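Long-range contact in putative gamma-glutamylcyclotransferase YkqA (Bacillus subtilis, PDB 2QIK), which is a putative gamma-glutamylcyclotransferase, probably releasing a cyclised gamma-glutamyl group from gamma-glutamyl substrates: residues P214-V219 with D228-L233. Sequence-based numbering, arbitrary orientation.
Sequences PAFVDV and DCLTFL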
ATOM      1  N   PRO A 214      -3.422  -2.852   4.688  1.00  6.11           N
ATOM      2  CA  PRO A 214      -3.847  -2.814   3.306  1.00  6.26           C
ATOM      3  C   PRO A 214      -3.288  -1.575   2.645  1.00  6.96           C
ATOM      4  O   PRO A 214      -3.148  -0.516   3.287  1.00  8.32           O
ATOM      5  CB  PRO A 214      -5.367  -2.790   3.420  1.00  9.21           C
ATOM      6  CG  PRO A 214      -5.733  -3.058   4.831  1.00 10.80           C
ATOM      7  CD  PRO A 214      -4.565  -2.633   5.630  1.00  7.98           C
ATOM      8  N   ALA A 215      -2.943  -1.685   1.375  1.00  6.39           N
ATOM      9  CA  ALA A 215      -2.413  -0.615   0.601  1.00  7.41           C
ATOM     10  C   ALA A 215      -2.795  -0.809  -0.836  1.00  6.46           C
ATOM     11  O   ALA A 215      -3.307  -1.870  -1.218  1.00  6.87           O
ATOM     12  CB  ALA A 215      -0.899  -0.522   0.774  1.00  8.80           C
ATOM     13  N   PHE A 216      -2.534   0.175  -1.677  1.00  6.66           N
ATOM     14  CA  PHE A 216      -3.001   0.174  -3.064  1.00  7.05           C
ATOM     15  C   PHE A 216      -1.847   0.543  -4.002  1.00  8.09           C
ATOM     16  O   PHE A 216      -1.088   1.484  -3.685  1.00  8.97           O
ATOM     17  CB  PHE A 216      -4.194   1.104  -3.265  1.00  9.86           C
ATOM     18  CG  PHE A 216      -5.318   0.681  -2.369  1.00 11.49           C
ATOM     19  CD1 PHE A 216      -6.168  -0.298  -2.729  1.00 13.60           C
ATOM     20  CD2 PHE A 216      -5.371   1.135  -1.065  1.00 12.84           C
ATOM     21  CE1 PHE A 216      -7.107  -0.800  -1.820  1.00 14.43           C
ATOM     22  CE2 PHE A 216      -6.270   0.636  -0.153  1.00 15.41           C
ATOM     23  CZ  PHE A 216      -7.149  -0.309  -0.583  1.00 16.04           C
ATOM     24  N   VAL A 217      -1.763  -0.172  -5.098  1.00  8.38           N
ATOM     25  CA  VAL A 217      -0.772   0.046  -6.117  1.00  8.63           C
ATOM     26  C   VAL A 217      -1.402  -0.161  -7.459  1.00  8.51           C
ATOM     27  O   VAL A 217      -2.350  -0.885  -7.640  1.00  9.76           O
ATOM     28  CB  VAL A 217       0.464  -0.895  -5.946  1.00  8.92           C
ATOM     29  CG1 VAL A 217       1.225  -0.529  -4.725  1.00 10.19           C
ATOM     30  CG2 VAL A 217       0.084  -2.374  -5.957  1.00  9.79           C
ATOM     31  N   ASP A 218      -0.800   0.484  -8.455  1.00  9.26           N
ATOM     32  CA  ASP A 218      -1.181   0.316  -9.892  1.00  8.56           C
ATOM     33  C   ASP A 218      -0.106  -0.540 -10.541  1.00  9.86           C
ATOM     34  O   ASP A 218       1.090  -0.283 -10.380  1.00 12.27           O
ATOM     35  CB  ASP A 218      -1.254   1.641 -10.641  1.00  9.61           C
ATOM     36  CG  ASP A 218      -2.371   2.541 -10.193  1.00 10.78           C
ATOM     37  OD1 ASP A 218      -3.212   2.203  -9.339  1.00 10.59           O
ATOM     38  OD2 ASP A 218      -2.468   3.661 -10.768  1.00 16.42           O
ATOM     39  N   VAL A 219      -0.483  -1.599 -11.279  1.00 12.25           N
ATOM     40  CA  VAL A 219       0.487  -2.514 -11.845  1.00 13.05           C
ATOM     41  C   VAL A 219       0.190  -2.821 -13.264  1.00 16.20           C
ATOM     42  O   VAL A 219      -0.934  -2.582 -13.688  1.00 16.36           O
ATOM     43  CB  VAL A 219       0.638  -3.853 -11.067  1.00 12.27           C
ATOM     44  CG1 VAL A 219       0.947  -3.620  -9.626  1.00 12.52           C
ATOM     45  CG2 VAL A 219      -0.623  -4.740 -11.269  1.00 12.45           C
ATOM     46  N   ASP A 228      -5.477   0.609  -8.529  1.00 10.44           N
ATOM     47  CA  ASP A 228      -5.999   0.402  -7.177  1.00 10.17           C
ATOM     48  C   ASP A 228      -6.027  -1.059  -6.819  1.00  9.42           C
ATOM     49  O   ASP A 228      -6.964  -1.531  -6.203  1.00 11.73           O
ATOM     50  CB  ASP A 228      -7.317   1.114  -6.969  1.00 13.72           C
ATOM     51  CG  ASP A 228      -7.160   2.584  -6.819  1.00 15.05           C
ATOM     52  OD1 ASP A 228      -8.172   3.313  -7.067  1.00 19.20           O
ATOM     53  OD2 ASP A 228      -6.104   3.130  -6.464  1.00 14.33           O
ATOM     54  N   CYS A 229      -4.964  -1.795  -7.184  1.00  7.83           N
ATOM     55  CA  CYS A 229      -4.820  -3.185  -6.778  1.00  7.79           C
ATOM     56  C   CYS A 229      -4.475  -3.206  -5.280  1.00  6.78           C
ATOM     57  O   CYS A 229      -3.705  -2.383  -4.787  1.00  8.73           O
ATOM     58  CB  CYS A 229      -3.692  -3.839  -7.517  1.00  8.87           C
ATOM     59  SG  CYS A 229      -3.941  -3.873  -9.282  1.00 10.39           S
ATOM     60  N   LEU A 230      -5.104  -4.114  -4.546  1.00  6.33           N
ATOM     61  CA  LEU A 230      -4.794  -4.303  -3.124  1.00  6.42           C
ATOM     62  C   LEU A 230      -3.489  -5.028  -2.952  1.00  6.63           C
ATOM     63  O   LEU A 230      -3.191  -6.010  -3.632  1.00  6.89           O
ATOM     64  CB  LEU A 230      -5.862  -5.182  -2.531  1.00  7.57           C
ATOM     65  CG  LEU A 230      -5.672  -5.671  -1.072  1.00  7.14           C
ATOM     66  CD1 LEU A 230      -5.723  -4.459  -0.135  1.00  9.70           C
ATOM     67  CD2 LEU A 230      -6.669  -6.638  -0.699  1.00  8.97           C
ATOM     68  N   THR A 231      -2.673  -4.539  -2.013  1.00  5.88           N
ATOM     69  CA  THR A 231      -1.524  -5.263  -1.505  1.00  6.26           C
ATOM     70  C   THR A 231      -1.417  -5.012  -0.015  1.00  6.74           C
ATOM     71  O   THR A 231      -2.289  -4.364   0.548  1.00  7.32           O
ATOM     72  CB  THR A 231      -0.282  -4.871  -2.353  1.00  7.03           C
ATOM     73  OG1 THR A 231       0.749  -5.836  -2.110  1.00  8.33           O
ATOM     74  CG2 THR A 231       0.261  -3.538  -2.022  1.00  6.95           C
ATOM     75  N   PHE A 232      -0.400  -5.587   0.632  1.00  6.63           N
ATOM     76  CA  PHE A 232      -0.212  -5.393   2.046  1.00  6.15           C
ATOM     77  C   PHE A 232       1.211  -4.989   2.275  1.00  6.67           C
ATOM     78  O   PHE A 232       2.137  -5.519   1.637  1.00  7.78           O
ATOM     79  CB  PHE A 232      -0.553  -6.675   2.840  1.00  6.65           C
ATOM     80  CG  PHE A 232      -1.984  -7.029   2.787  1.00  6.64           C
ATOM     81  CD1 PHE A 232      -2.467  -7.821   1.775  1.00  7.02           C
ATOM     82  CD2 PHE A 232      -2.882  -6.518   3.713  1.00  7.29           C
ATOM     83  CE1 PHE A 232      -3.800  -8.106   1.678  1.00  8.00           C
ATOM     84  CE2 PHE A 232      -4.215  -6.812   3.646  1.00  7.44           C
ATOM     85  CZ  PHE A 232      -4.679  -7.602   2.615  1.00  7.53           C
ATOM     86  N   LEU A 233       1.403  -3.983   3.158  1.00  5.87           N
ATOM     87  CA  LEU A 233       2.783  -3.413   3.428  1.00  6.47           C
ATOM     88  C   LEU A 233       3.049  -3.412   4.927  1.00  6.06           C
ATOM     89  O   LEU A 233       2.128  -3.241   5.718  1.00  6.54           O
ATOM     90  CB  LEU A 233       2.904  -1.991   2.863  1.00  6.85           C
ATOM     91  CG  LEU A 233       2.644  -1.870   1.370  1.00  7.24           C
ATOM     92  CD1 LEU A 233       2.575  -0.403   0.980  1.00  8.37           C
ATOM     93  CD2 LEU A 233       3.645  -2.661   0.560  1.00  8.72           C
TER
HETATM   94  O   HOH W   1      -3.294   2.754  -6.573  1.00 18.90           O
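A215 and T231, and after them V217 and C229, are two hydrogen-bonded pairs of the antiparallel beta hairpin made by strands 212-221 and 224-234, within the second AIG2-like region. The bond from T231 N to A215 O is nearly straight (171°), whereas C229 N reaches V217 O at a bent 139°. Packing is tight where the methyl A215 CB presses against L233 CD1 at 3.5 Å, closer than ordinary van der Waals contact. On the same face the side chains of V217 and T231 cross at about a right angle, V217 CG2 lying 4.1 Å from T231 CG2. Hydroxyl T231 OG1, turned anti to its own N (chi1 -164°), leaves T231 CG2 facing V217 and bonds to F131 O. The other face is buried apolar packing around P214, L230 and F232, with P214 CB 3.9 Å from L230 CD1. Helix 115-122 covers it through M120, which touches both F216 and L230. The looser, solvent side lies at D218, D228 and the partly exposed F216, whose ring turns its edge to D228 O. Here D218 OD1 accepts D228 N at 2.9 Å, almost in line with its C-O bond; an alanine in place of D218 would probably leave this amide without its acceptor and K13 without its salt-bridge partner. The two carboxylates would tend to repel, but K13 and K116 pair with D218 OD2 and D228 OD2 respectively, and one water donates to both D218 OD1 and D228 OD2, at 2.8 Å each.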